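Local coordinates for CAMK/CAMK2 protein kinase (Salpingoeca rosetta, PDB 5IG1) that probably phosphorylates serine and threonine residues of proteins with ATP, as a choanoflagellate calcium/calmodulin-dependent kinase II whose kinase domain forms most of this chain, at residues Thr246-Leu252 against Leu270-Ile276; Met122-Leu126 against Cys204-Leu208. All coordinates share one frame; numbering follows the deposited sequence.

Interaction 1: residues Thr246-Leu252 against Leu270-Ile276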
loop_
_atom_site.group_PDB
_atom_site.type_symbol
_atom_site.label_atom_id
_atom_site.label_comp_id
_atom_site.label_asym_id
_atom_site.label_seq_id
_atom_site.Cartn_x
_atom_site.Cartn_y
_atom_site.Cartn_z
ATOM N N THR A 246 -2.769 -6.645 -22.810
ATOM C CA THR A 246 -3.313 -7.992 -22.906
ATOM C C THR A 246 -4.741 -8.022 -22.375
ATOM O O THR A 246 -5.072 -7.346 -21.396
ATOM C CB THR A 246 -2.453 -8.975 -22.114
ATOM O OG1 THR A 246 -2.442 -8.590 -20.733
ATOM C CG2 THR A 246 -1.037 -8.986 -22.643
ATOM N N THR A 247 -5.598 -8.804 -23.035
ATOM C CA THR A 247 -6.931 -9.012 -22.489
ATOM C C THR A 247 -6.874 -9.734 -21.153
ATOM O O THR A 247 -7.823 -9.637 -20.373
ATOM C CB THR A 247 -7.811 -9.796 -23.464
ATOM O OG1 THR A 247 -7.230 -11.082 -23.705
ATOM C CG2 THR A 247 -7.960 -9.042 -24.782
ATOM N N ALA A 248 -5.784 -10.450 -20.869
ATOM C CA ALA A 248 -5.645 -11.088 -19.564
ATOM C C ALA A 248 -5.597 -10.048 -18.456
ATOM O O ALA A 248 -6.281 -10.176 -17.437
ATOM C CB ALA A 248 -4.392 -11.961 -19.530
ATOM N N ALA A 249 -4.789 -9.005 -18.643
ATOM C CA ALA A 249 -4.738 -7.932 -17.661
ATOM C C ALA A 249 -6.090 -7.238 -17.541
ATOM O O ALA A 249 -6.567 -6.983 -16.429
ATOM C CB ALA A 249 -3.645 -6.932 -18.035
ATOM N N LYS A 250 -6.730 -6.943 -18.679
ATOM C CA LYS A 250 -8.036 -6.292 -18.648
ATOM C C LYS A 250 -9.041 -7.120 -17.861
ATOM O O LYS A 250 -9.782 -6.585 -17.027
ATOM C CB LYS A 250 -8.553 -6.058 -20.069
ATOM C CG LYS A 250 -7.698 -5.145 -20.941
ATOM C CD LYS A 250 -8.525 -4.609 -22.103
ATOM C CE LYS A 250 -7.661 -4.138 -23.261
ATOM N NZ LYS A 250 -7.271 -5.247 -24.182
ATOM N N GLU A 251 -9.082 -8.428 -18.116
ATOM C CA GLU A 251 -10.004 -9.298 -17.396
ATOM C C GLU A 251 -9.654 -9.360 -15.916
ATOM O O GLU A 251 -10.548 -9.395 -15.061
ATOM C CB GLU A 251 -9.997 -10.694 -18.018
ATOM C CG GLU A 251 -10.662 -10.759 -19.384
ATOM C CD GLU A 251 -10.468 -12.098 -20.069
ATOM O OE1 GLU A 251 -9.869 -13.004 -19.449
ATOM O OE2 GLU A 251 -10.912 -12.242 -21.229
ATOM N N LEU A 252 -8.358 -9.367 -15.596
ATOM C CA LEU A 252 -7.943 -9.392 -14.197
ATOM C C LEU A 252 -8.424 -8.147 -13.466
ATOM O O LEU A 252 -8.907 -8.232 -12.332
ATOM C CB LEU A 252 -6.422 -9.525 -14.102
ATOM C CG LEU A 252 -5.851 -9.634 -12.684
ATOM C CD1 LEU A 252 -6.478 -10.808 -11.955
ATOM C CD2 LEU A 252 -4.329 -9.763 -12.687
ATOM N N LEU A 270 -6.543 -14.614 -7.062
ATOM C CA LEU A 270 -5.784 -13.686 -7.895
ATOM C C LEU A 270 -4.372 -14.201 -8.142
ATOM O O LEU A 270 -3.874 -14.158 -9.271
ATOM C CB LEU A 270 -5.748 -12.298 -7.248
ATOM C CG LEU A 270 -7.096 -11.574 -7.151
ATOM C CD1 LEU A 270 -6.935 -10.209 -6.492
ATOM C CD2 LEU A 270 -7.724 -11.437 -8.530
ATOM N N LEU A 271 -3.713 -14.698 -7.094
ATOM C CA LEU A 271 -2.368 -15.237 -7.246
ATOM C C LEU A 271 -2.339 -16.438 -8.175
ATOM O O LEU A 271 -1.271 -16.775 -8.697
ATOM C CB LEU A 271 -1.794 -15.620 -5.880
ATOM C CG LEU A 271 -1.199 -14.475 -5.071
ATOM C CD1 LEU A 271 -0.865 -14.931 -3.669
ATOM C CD2 LEU A 271 0.019 -13.932 -5.774
ATOM N N GLN A 272 -3.479 -17.096 -8.386
ATOM C CA GLN A 272 -3.562 -18.174 -9.363
ATOM C C GLN A 272 -4.152 -17.719 -10.698
ATOM O O GLN A 272 -4.577 -18.557 -11.500
ATOM C CB GLN A 272 -4.357 -19.345 -8.784
ATOM C CG GLN A 272 -3.657 -20.018 -7.612
ATOM C CD GLN A 272 -2.204 -20.362 -7.924
ATOM O OE1 GLN A 272 -1.874 -20.784 -9.037
ATOM N NE2 GLN A 272 -1.327 -20.178 -6.938
ATOM N N HIS A 273 -4.185 -16.408 -10.954
ATOM C CA HIS A 273 -4.632 -15.909 -12.250
ATOM C C HIS A 273 -3.484 -15.980 -13.258
ATOM O O HIS A 273 -2.332 -15.702 -12.907
ATOM C CB HIS A 273 -5.134 -14.469 -12.123
ATOM C CG HIS A 273 -5.768 -13.928 -13.370
ATOM N ND1 HIS A 273 -5.035 -13.485 -14.450
ATOM C CD2 HIS A 273 -7.069 -13.753 -13.703
ATOM C CE1 HIS A 273 -5.857 -13.061 -15.394
ATOM N NE2 HIS A 273 -7.097 -13.212 -14.965
ATOM N N PRO A 274 -3.763 -16.353 -14.511
ATOM C CA PRO A 274 -2.665 -16.536 -15.478
ATOM C C PRO A 274 -1.798 -15.303 -15.656
ATOM O O PRO A 274 -0.583 -15.440 -15.851
ATOM C CB PRO A 274 -3.393 -16.913 -16.782
ATOM C CG PRO A 274 -4.823 -16.516 -16.569
ATOM C CD PRO A 274 -5.076 -16.669 -15.094
ATOM N N TRP A 275 -2.373 -14.102 -15.574
ATOM C CA TRP A 275 -1.571 -12.893 -15.729
ATOM C C TRP A 275 -0.597 -12.690 -14.574
ATOM O O TRP A 275 0.370 -11.936 -14.723
ATOM C CB TRP A 275 -2.481 -11.671 -15.867
ATOM C CG TRP A 275 -1.770 -10.440 -16.341
ATOM C CD1 TRP A 275 -1.512 -10.092 -17.634
ATOM C CD2 TRP A 275 -1.233 -9.390 -15.527
ATOM N NE1 TRP A 275 -0.848 -8.890 -17.677
ATOM C CE2 TRP A 275 -0.659 -8.441 -16.396
ATOM C CE3 TRP A 275 -1.174 -9.164 -14.150
ATOM C CZ2 TRP A 275 -0.032 -7.286 -15.932
ATOM C CZ3 TRP A 275 -0.563 -8.013 -13.690
ATOM C CH2 TRP A 275 0.005 -7.091 -14.578
ATOM N N ILE A 276 -0.822 -13.351 -13.441
ATOM C CA ILE A 276 0.032 -13.220 -12.261
ATOM C C ILE A 276 0.974 -14.410 -12.113
ATOM O O ILE A 276 2.149 -14.242 -11.787
ATOM C CB ILE A 276 -0.829 -13.044 -10.991
ATOM C CG1 ILE A 276 -1.701 -11.793 -11.084
ATOM C CG2 ILE A 276 0.062 -12.969 -9.758
ATOM C CD1 ILE A 276 -0.955 -10.511 -10.812
#

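Interaction 2: residues Met122-Leu126 against Cys204-Leu208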
loop_
_atom_site.group_PDB
_atom_site.type_symbol
_atom_site.label_atom_id
_atom_site.label_comp_id
_atom_site.label_asym_id
_atom_site.label_seq_id
_atom_site.Cartn_x
_atom_site.Cartn_y
_atom_site.Cartn_z
ATOM N N MET A 122 2.619 -6.506 -8.908
ATOM C CA MET A 122 1.329 -6.958 -8.402
ATOM C C MET A 122 1.437 -8.320 -7.750
ATOM O O MET A 122 0.678 -8.625 -6.830
ATOM C CB MET A 122 0.299 -6.993 -9.527
ATOM C CG MET A 122 -0.307 -5.643 -9.799
ATOM S SD MET A 122 -1.151 -5.071 -8.322
ATOM C CE MET A 122 -2.178 -6.496 -7.994
ATOM N N HIS A 123 2.349 -9.160 -8.224
ATOM C CA HIS A 123 2.545 -10.452 -7.588
ATOM C C HIS A 123 3.040 -10.271 -6.162
ATOM O O HIS A 123 2.531 -10.907 -5.234
ATOM C CB HIS A 123 3.526 -11.299 -8.396
ATOM C CG HIS A 123 3.845 -12.612 -7.757
ATOM N ND1 HIS A 123 3.183 -13.780 -8.075
ATOM C CD2 HIS A 123 4.739 -12.939 -6.794
ATOM C CE1 HIS A 123 3.666 -14.769 -7.347
ATOM N NE2 HIS A 123 4.610 -14.285 -6.560
ATOM N N GLN A 124 4.032 -9.396 -5.969
ATOM C CA GLN A 124 4.534 -9.152 -4.621
ATOM C C GLN A 124 3.460 -8.539 -3.725
ATOM O O GLN A 124 3.266 -8.985 -2.582
ATOM C CB GLN A 124 5.766 -8.261 -4.695
ATOM C CG GLN A 124 6.842 -8.836 -5.590
ATOM C CD GLN A 124 7.969 -7.859 -5.854
ATOM O OE1 GLN A 124 8.658 -7.433 -4.931
ATOM N NE2 GLN A 124 8.154 -7.488 -7.118
ATOM N N ILE A 125 2.753 -7.521 -4.225
ATOM C CA ILE A 125 1.666 -6.918 -3.457
ATOM C C ILE A 125 0.642 -7.978 -3.073
ATOM O O ILE A 125 0.224 -8.081 -1.913
ATOM C CB ILE A 125 1.016 -5.776 -4.259
ATOM C CG1 ILE A 125 2.047 -4.700 -4.591
ATOM C CG2 ILE A 125 -0.174 -5.186 -3.500
ATOM C CD1 ILE A 125 1.539 -3.667 -5.558
ATOM N N LEU A 126 0.245 -8.801 -4.041
ATOM C CA LEU A 126 -0.771 -9.816 -3.790
ATOM C C LEU A 126 -0.290 -10.849 -2.783
ATOM O O LEU A 126 -1.071 -11.305 -1.951
ATOM C CB LEU A 126 -1.181 -10.495 -5.099
ATOM C CG LEU A 126 -2.169 -9.715 -5.968
ATOM C CD1 LEU A 126 -2.445 -10.472 -7.253
ATOM C CD2 LEU A 126 -3.467 -9.460 -5.216
ATOM N N CYS A 204 -6.210 -3.099 -5.174
ATOM C CA CYS A 204 -5.225 -3.692 -6.073
ATOM C C CYS A 204 -5.629 -3.473 -7.522
ATOM O O CYS A 204 -4.814 -3.040 -8.347
ATOM C CB CYS A 204 -5.046 -5.180 -5.769
ATOM S SG CYS A 204 -4.043 -5.500 -4.325
ATOM N N GLY A 205 -6.901 -3.719 -7.834
ATOM C CA GLY A 205 -7.423 -3.422 -9.154
ATOM C C GLY A 205 -7.099 -2.002 -9.557
ATOM O O GLY A 205 -6.445 -1.775 -10.582
ATOM N N VAL A 206 -7.496 -1.043 -8.717
ATOM C CA VAL A 206 -7.237 0.360 -9.021
ATOM C C VAL A 206 -5.750 0.581 -9.221
ATOM O O VAL A 206 -5.330 1.323 -10.116
ATOM C CB VAL A 206 -7.801 1.257 -7.906
ATOM C CG1 VAL A 206 -7.607 2.713 -8.249
ATOM C CG2 VAL A 206 -9.273 0.947 -7.682
ATOM N N ILE A 207 -4.928 -0.074 -8.400
ATOM C CA ILE A 207 -3.480 0.067 -8.522
ATOM C C ILE A 207 -3.000 -0.565 -9.822
ATOM O O ILE A 207 -2.237 0.042 -10.587
ATOM C CB ILE A 207 -2.792 -0.556 -7.294
ATOM C CG1 ILE A 207 -3.089 0.269 -6.041
ATOM C CG2 ILE A 207 -1.293 -0.706 -7.512
ATOM C CD1 ILE A 207 -2.626 -0.402 -4.778
ATOM N N LEU A 208 -3.477 -1.779 -10.107
ATOM C CA LEU A 208 -3.026 -2.490 -11.297
ATOM C C LEU A 208 -3.330 -1.680 -12.550
ATOM O O LEU A 208 -2.452 -1.468 -13.397
ATOM C CB LEU A 208 -3.679 -3.871 -11.348
ATOM C CG LEU A 208 -3.441 -4.709 -12.603
ATOM C CD1 LEU A 208 -1.951 -4.774 -12.930
ATOM C CD2 LEU A 208 -4.017 -6.112 -12.433
#

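Interaction 1: residues Thr246-Leu252 against Leu270-Ile276
Leu252 divides its two methyl groups between two rings of Leu270-Ile276. Leu252 CD1 sits over one face of the His273 imidazole, 3.6 Å from the ring centroid and 20° off the normal, a CH-pi contact; the same methyl also meets Leu270 CD2. Leu252 CD2 turns to the indole, 3.5 Å from Trp275 CE3, and reaches Ile276 CG1 as well. With CG anti to the backbone N (chi1 -177°), the leucine sends its fork out toward both rings. One turn earlier, Ala249 CB lies over the five-membered ring of Trp275, 3.8 Å from its centroid, while Ala248 CB comes to 3.9 Å from Trp275 CD1.

Two N-caps form the next shell. His273 caps helix 274-277: its ND1 accepts from Trp275 N at 3.0 Å, the donor tilted 19° from the ring plane, a bond that, with Pro274 CD on the face opposite Leu252, limits how the imidazole can turn. Thr246 caps helix 247-256, OG1 accepting from Ala249 N at 3.2 Å. Both Thr246 OG1 and Trp275 NE1 also hydrogen-bond Glu115 OE1, so one carboxylate oxygen ties the cap to the indole.

The contact joins helices 247-256 and 267-271, αH and αI of the kinase C-lobe, through His273-Pro274-Trp275, the His-Pro-Trp sequence found after αI in many protein kinases; helix 198-213 adds Leu208, and helix 115-134 meets Leu270 and Ile276.

Interaction 2: residues Met122-Leu126 against Cys204-Leu208
Met122 and Leu208 cross at about a right angle, with Met122 CG 3.6 Å from Leu208 CD1. Bends at chi2 (-61°) and chi3 (-52°) fold the thioether back on itself, so that Met122 CE ends 3.9 Å from Cys204 CB while Met122 SD lies 4.1 Å from Leu208 CB and only loosely against Ile207 CG2. One bent chain thereby spans Cys204 and Leu208, one helical turn apart. Cys204 answers from the other helix: its SG meets Ile125 CG2 at 4.0 Å and Leu126 CD2 at 4.1 Å. These are apolar contacts, and no hydrogen bond crosses between the segments.

The two segments run nearly antiparallel, at 165°, and the axes of these short segments approach to 11.4 Å. In the protein kinase fold, helices 115-134 and 198-213 correspond to the αE and αF helices of the C-lobe, and all six touching residues are buried. Shortening Met122 to an alanine removes CG, SD and CE, and Leu208 CD1 and Cys204 CB would then probably lose their contact with this helix, opening a gap between the two helices.

Further out, Met256 of helix 247-256 touches both Met122 and Leu126, and Ile276 packs on the same two residues. Leu208 is met by Ile253 of helix 247-256, while Val267 and Leu270 reach Leu126 from helix 267-271.

In the fold
Both contacts are buried in the C-lobe, but interaction 2 lies deeper, its centre about 9 Å from the centre of the chain against about 20 Å for interaction 1. Their own centres are about 11 Å apart, and they meet directly: Trp275 CH2 is 3.5 Å from Leu208 CD1, and Leu252 CD2 is 3.7 Å from Leu208 CD2. Between Met122-Leu126 and Cys204-Leu208, aliphatic and sulfur-bearing side chains join two long helices, whereas Thr246-Leu252 against Leu270-Ile276, farther out, adds aromatic faces, helix caps and partly exposed residues. They hold different pairs of elements, yet Leu271 CD2 against Leu126 CB, at 3.7 Å, also joins them.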